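Local coordinates for ORF59 (Human herpesvirus 8, PDB 3HSL), which serves as the viral DNA polymerase accessory subunit, raising the processivity of the viral polymerase in lytic DNA replication, probably as a sliding clamp, at residues A[22-27]-A[65-70]; A[38-43]-A[49-54]. One frame throughout, in Å; residues are numbered along the deposited sequence.

Contact 1: residues A[22-27]-A[65-70]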
loop_
_atom_site.group_PDB
_atom_site.type_symbol
_atom_site.label_atom_id
_atom_site.label_comp_id
_atom_site.label_asym_id
_atom_site.label_seq_id
_atom_site.Cartn_x
_atom_site.Cartn_y
_atom_site.Cartn_z
ATOM N N SER A 22 10.894 -11.637 12.487
ATOM C CA SER A 22 9.527 -11.798 12.977
ATOM C C SER A 22 9.440 -11.360 14.407
ATOM O O SER A 22 8.520 -10.636 14.773
ATOM C CB SER A 22 9.065 -13.245 12.911
ATOM O OG SER A 22 9.150 -13.689 11.584
ATOM N N LYS A 23 10.404 -11.805 15.208
ATOM C CA LYS A 23 10.426 -11.471 16.620
ATOM C C LYS A 23 10.582 -9.968 16.806
ATOM O O LYS A 23 10.234 -9.434 17.847
ATOM C CB LYS A 23 11.541 -12.232 17.338
ATOM N N ILE A 24 11.103 -9.299 15.781
ATOM C CA ILE A 24 11.345 -7.859 15.815
ATOM C C ILE A 24 10.326 -7.039 15.028
ATOM O O ILE A 24 10.324 -5.810 15.114
ATOM C CB ILE A 24 12.747 -7.568 15.246
ATOM C CG1 ILE A 24 13.809 -8.246 16.099
ATOM C CG2 ILE A 24 13.040 -6.071 15.193
ATOM C CD1 ILE A 24 15.195 -8.114 15.504
ATOM N N ARG A 25 9.471 -7.729 14.273
ATOM C CA ARG A 25 8.437 -7.121 13.418
ATOM C C ARG A 25 7.728 -5.872 14.000
ATOM O O ARG A 25 7.527 -4.869 13.301
ATOM C CB ARG A 25 7.413 -8.184 13.011
ATOM C CG ARG A 25 6.490 -7.712 11.928
ATOM C CD ARG A 25 5.486 -8.747 11.453
ATOM N NE ARG A 25 4.707 -8.153 10.366
ATOM C CZ ARG A 25 3.651 -7.353 10.546
ATOM N NH1 ARG A 25 3.228 -7.037 11.778
ATOM N NH2 ARG A 25 3.008 -6.860 9.490
ATOM N N ARG A 26 7.364 -5.956 15.275
ATOM C CA ARG A 26 6.680 -4.902 16.018
ATOM C C ARG A 26 7.436 -3.576 15.919
ATOM O O ARG A 26 6.831 -2.513 15.839
ATOM C CB ARG A 26 6.592 -5.375 17.470
ATOM C CG ARG A 26 5.461 -4.868 18.340
ATOM C CD ARG A 26 5.385 -5.883 19.539
ATOM N NE ARG A 26 4.059 -6.020 20.143
ATOM C CZ ARG A 26 3.154 -6.885 19.690
ATOM N NH1 ARG A 26 3.445 -7.661 18.651
ATOM N NH2 ARG A 26 1.960 -6.980 20.267
ATOM N N VAL A 27 8.761 -3.630 15.925
ATOM C CA VAL A 27 9.544 -2.411 15.815
ATOM C C VAL A 27 9.386 -1.835 14.405
ATOM O O VAL A 27 9.241 -0.617 14.230
ATOM C CB VAL A 27 11.042 -2.635 16.099
ATOM C CG1 VAL A 27 11.778 -1.307 16.056
ATOM C CG2 VAL A 27 11.247 -3.276 17.455
ATOM N N LEU A 65 17.280 2.438 12.030
ATOM C CA LEU A 65 16.977 1.159 12.656
ATOM C C LEU A 65 18.130 0.265 12.212
ATOM O O LEU A 65 18.386 0.186 11.020
ATOM C CB LEU A 65 15.672 0.587 12.117
ATOM C CG LEU A 65 15.388 -0.884 12.447
ATOM C CD1 LEU A 65 15.356 -1.149 13.951
ATOM C CD2 LEU A 65 14.081 -1.316 11.803
ATOM N N ARG A 66 18.826 -0.404 13.131
ATOM C CA ARG A 66 19.968 -1.245 12.711
ATOM C C ARG A 66 19.875 -2.599 13.379
ATOM O O ARG A 66 19.745 -2.707 14.589
ATOM C CB ARG A 66 21.236 -0.549 13.111
ATOM C CG ARG A 66 21.061 0.917 12.871
ATOM C CD ARG A 66 21.843 1.585 13.905
ATOM N NE ARG A 66 20.997 2.621 14.452
ATOM C CZ ARG A 66 21.257 3.250 15.583
ATOM N NH1 ARG A 66 22.347 2.950 16.286
ATOM N NH2 ARG A 66 20.414 4.177 16.000
ATOM N N ILE A 67 19.943 -3.637 12.568
ATOM C CA ILE A 67 19.788 -4.983 13.051
ATOM C C ILE A 67 21.036 -5.837 12.763
ATOM O O ILE A 67 21.372 -6.124 11.611
ATOM C CB ILE A 67 18.496 -5.550 12.402
ATOM C CG1 ILE A 67 17.342 -4.540 12.623
ATOM C CG2 ILE A 67 18.179 -6.980 12.910
ATOM C CD1 ILE A 67 16.150 -4.686 11.683
ATOM N N LYS A 68 21.712 -6.229 13.838
ATOM C CA LYS A 68 22.906 -7.046 13.765
ATOM C C LYS A 68 22.484 -8.519 13.710
ATOM O O LYS A 68 21.351 -8.846 14.068
ATOM C CB LYS A 68 23.806 -6.774 14.986
ATOM N N ASN A 69 23.400 -9.385 13.255
ATOM C CA ASN A 69 23.199 -10.837 13.160
ATOM C C ASN A 69 21.927 -11.359 12.519
ATOM O O ASN A 69 21.435 -12.419 12.905
ATOM C CB ASN A 69 23.332 -11.453 14.550
ATOM C CG ASN A 69 24.731 -11.339 15.096
ATOM O OD1 ASN A 69 25.695 -11.865 14.512
ATOM N ND2 ASN A 69 24.857 -10.654 16.231
ATOM N N ALA A 70 21.388 -10.633 11.545
ATOM C CA ALA A 70 20.170 -11.083 10.885
ATOM C C ALA A 70 20.523 -11.580 9.500
ATOM O O ALA A 70 19.641 -11.883 8.687
ATOM C CB ALA A 70 19.151 -9.950 10.799
#
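No ring, amide or guanidinium offers a face or an edge where I24 and V27 meet L65 and I67; the four branched aliphatic residues touch through methyl groups alone. I24 and V27, one turn apart on the helix, lean on the strand side chains two residues apart, L65 and I67. The CD1 methyl of I24 comes within 4.1 Å of CG2 of I67, the two side chains sliding past one another in opposite directions. I24 reaches this far because its chain is extended beyond CG1 (chi2 174°). One turn on, CG1 of V27 meets CD1 of L65 at 4.2 Å, and here the side chains cross obliquely. The V27 methyl that does the touching stands anti to the backbone N (chi1 -176°).

The backbones stay well apart, with CA of I24 9.3 Å from CA of I67 and CA of V27 8.8 Å from CA of L65, and the two segments bury only 136 Å² between them. Other parts of the chain fill in around the four residues: V296 of the adjacent strand touches both I24 and L65, while F104 packs on I67 and W269 on V27. R66 lies on the other side of the strand, in a salt bridge with D160. Helix 18-35 thus packs on strand 61-67, consistent with the processivity-clamp fold, in which helices pack against sheets.

All four residues are buried and nothing polar passes between them, so the interface rests on van der Waals contact and the exclusion of water. With no directional bond between these segments, the two methyl contacts contribute loose apolar packing, which V296, F104 and W269 complete.

Contact 2: residues A[38-43]-A[49-54]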
loop_
_atom_site.group_PDB
_atom_site.type_symbol
_atom_site.label_atom_id
_atom_site.label_comp_id
_atom_site.label_asym_id
_atom_site.label_seq_id
_atom_site.Cartn_x
_atom_site.Cartn_y
_atom_site.Cartn_z
ATOM N N GLY A 38 12.620 5.405 2.817
ATOM C CA GLY A 38 13.974 5.310 3.286
ATOM C C GLY A 38 14.958 4.590 2.415
ATOM O O GLY A 38 14.702 4.302 1.233
ATOM N N VAL A 39 16.102 4.301 3.036
ATOM C CA VAL A 39 17.209 3.618 2.403
ATOM C C VAL A 39 17.516 2.369 3.191
ATOM O O VAL A 39 17.565 2.418 4.411
ATOM C CB VAL A 39 18.452 4.525 2.420
ATOM C CG1 VAL A 39 19.677 3.792 1.927
ATOM C CG2 VAL A 39 18.207 5.778 1.576
ATOM N N VAL A 40 17.716 1.248 2.499
ATOM C CA VAL A 40 18.065 -0.001 3.158
ATOM C C VAL A 40 19.562 -0.200 2.953
ATOM O O VAL A 40 20.091 0.094 1.862
ATOM C CB VAL A 40 17.326 -1.226 2.570
ATOM C CG1 VAL A 40 17.727 -2.503 3.334
ATOM C CG2 VAL A 40 15.829 -1.052 2.644
ATOM N N GLN A 41 20.243 -0.696 3.991
ATOM C CA GLN A 41 21.671 -0.926 3.917
ATOM C C GLN A 41 22.105 -2.267 4.464
ATOM O O GLN A 41 21.513 -2.792 5.434
ATOM C CB GLN A 41 22.416 0.124 4.741
ATOM C CG GLN A 41 22.224 1.549 4.298
ATOM C CD GLN A 41 22.895 2.545 5.218
ATOM O OE1 GLN A 41 22.933 2.366 6.441
ATOM N NE2 GLN A 41 23.426 3.612 4.628
ATOM N N VAL A 42 23.153 -2.800 3.823
ATOM C CA VAL A 42 23.799 -4.041 4.208
ATOM C C VAL A 42 25.256 -3.644 4.360
ATOM O O VAL A 42 25.924 -3.331 3.376
ATOM C CB VAL A 42 23.594 -5.161 3.195
ATOM C CG1 VAL A 42 24.483 -6.354 3.543
ATOM C CG2 VAL A 42 22.116 -5.572 3.165
ATOM N N HIS A 43 25.753 -3.659 5.595
ATOM C CA HIS A 43 27.106 -3.192 5.864
ATOM C C HIS A 43 27.763 -3.839 7.071
ATOM O O HIS A 43 27.092 -4.447 7.907
ATOM C CB HIS A 43 26.955 -1.724 6.198
ATOM C CG HIS A 43 26.006 -1.511 7.327
ATOM N ND1 HIS A 43 26.427 -1.350 8.626
ATOM C CD2 HIS A 43 24.651 -1.445 7.356
ATOM C CE1 HIS A 43 25.374 -1.186 9.411
ATOM N NE2 HIS A 43 24.284 -1.241 8.666
ATOM N N PRO A 49 27.167 -9.228 8.395
ATOM C CA PRO A 49 26.827 -7.839 8.163
ATOM C C PRO A 49 25.532 -7.421 8.840
ATOM O O PRO A 49 24.701 -8.253 9.198
ATOM C CB PRO A 49 26.651 -7.778 6.655
ATOM C CG PRO A 49 26.150 -9.144 6.282
ATOM C CD PRO A 49 26.709 -10.105 7.301
ATOM N N THR A 50 25.375 -6.116 9.006
ATOM C CA THR A 50 24.214 -5.546 9.629
ATOM C C THR A 50 23.217 -5.108 8.592
ATOM O O THR A 50 23.579 -4.660 7.498
ATOM C CB THR A 50 24.613 -4.357 10.489
ATOM O OG1 THR A 50 25.420 -4.829 11.570
ATOM C CG2 THR A 50 23.408 -3.674 11.067
ATOM N N LEU A 51 21.952 -5.253 8.959
ATOM C CA LEU A 51 20.851 -4.860 8.133
ATOM C C LEU A 51 20.266 -3.642 8.822
ATOM O O LEU A 51 19.902 -3.686 10.013
ATOM C CB LEU A 51 19.815 -5.973 8.032
ATOM C CG LEU A 51 18.542 -5.592 7.272
ATOM C CD1 LEU A 51 18.776 -5.257 5.791
ATOM C CD2 LEU A 51 17.456 -6.662 7.422
ATOM N N SER A 52 20.175 -2.549 8.084
ATOM C CA SER A 52 19.616 -1.336 8.661
ATOM C C SER A 52 18.839 -0.506 7.683
ATOM O O SER A 52 19.066 -0.589 6.479
ATOM C CB SER A 52 20.656 -0.542 9.437
ATOM O OG SER A 52 21.873 -0.493 8.747
ATOM N N VAL A 53 17.915 0.289 8.221
ATOM C CA VAL A 53 17.058 1.164 7.429
ATOM C C VAL A 53 17.191 2.575 7.947
ATOM O O VAL A 53 17.149 2.800 9.165
ATOM C CB VAL A 53 15.574 0.852 7.632
ATOM C CG1 VAL A 53 14.770 1.587 6.567
ATOM C CG2 VAL A 53 15.309 -0.625 7.549
ATOM N N LEU A 54 17.345 3.518 7.040
ATOM C CA LEU A 54 17.446 4.935 7.382
ATOM C C LEU A 54 16.376 5.753 6.614
ATOM O O LEU A 54 15.804 5.277 5.644
ATOM C CB LEU A 54 18.868 5.461 7.101
ATOM C CG LEU A 54 20.074 5.074 8.004
ATOM C CD1 LEU A 54 20.241 3.568 8.341
ATOM C CD2 LEU A 54 21.400 5.658 7.457
#
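S52 OG and H43 NE2 are hydrogen-bonded at 2.5 Å, a length not exact at this resolution, in a side-chain link across the antiparallel beta hairpin of strands 39-43 and 49-56. Either atom could be the donor, and the serine oxygen sits at the edge of the imidazole, near its plane. The ring is brought back across the partner strand because CG of H43 takes the crowded position between backbone N and carbonyl carbon (chi1 56°). It thereby lies over T50, whose CB makes a CH-pi contact 3.8 Å from the ring centroid of H43, so the ring is bonded at its edge and packed on one face.

The backbones bond reciprocally at three hydrogen-bonded pairs, V39 with L54, Q41 with S52 and H43 with T50. In the last, T50 N donates to H43 O at 2.6 Å with an N-H...O angle of 169°. Between them, V40 faces V53 and V42 faces L51 as non-hydrogen-bonded pairs, whose side chains form the apolar side of the hairpin. There CG1 of V40 meets CD1 of L51 at 3.8 Å, and L71 adds cover over V42, P49 and L51.

On the side of H43 and S52, Q41 stretches out beyond CG and crosses L54 at about a right angle. Its OE1 lies 3.5 Å from L54 CD1.

The centres of the two contacts lie about 11 Å apart: contact 2 pairs strands within a sheet, and contact 1 lays helix 18-35 on the neighbouring strand of that sheet. Helix 18-35 leads into the hairpin of contact 2, and the chain then returns in strand 61-67 to pack against the helix in contact 1. Strand 61-67 lies next to strand 49-56, where I67 N probably bonds to L51 O at 2.6 Å and V53 N to L65 O at 2.8 Å. L51 and V53 project to the same side of the sheet as L65 and I67, the side on which the helix lies, whereas H43 and S52 project to the opposite side, as does R66.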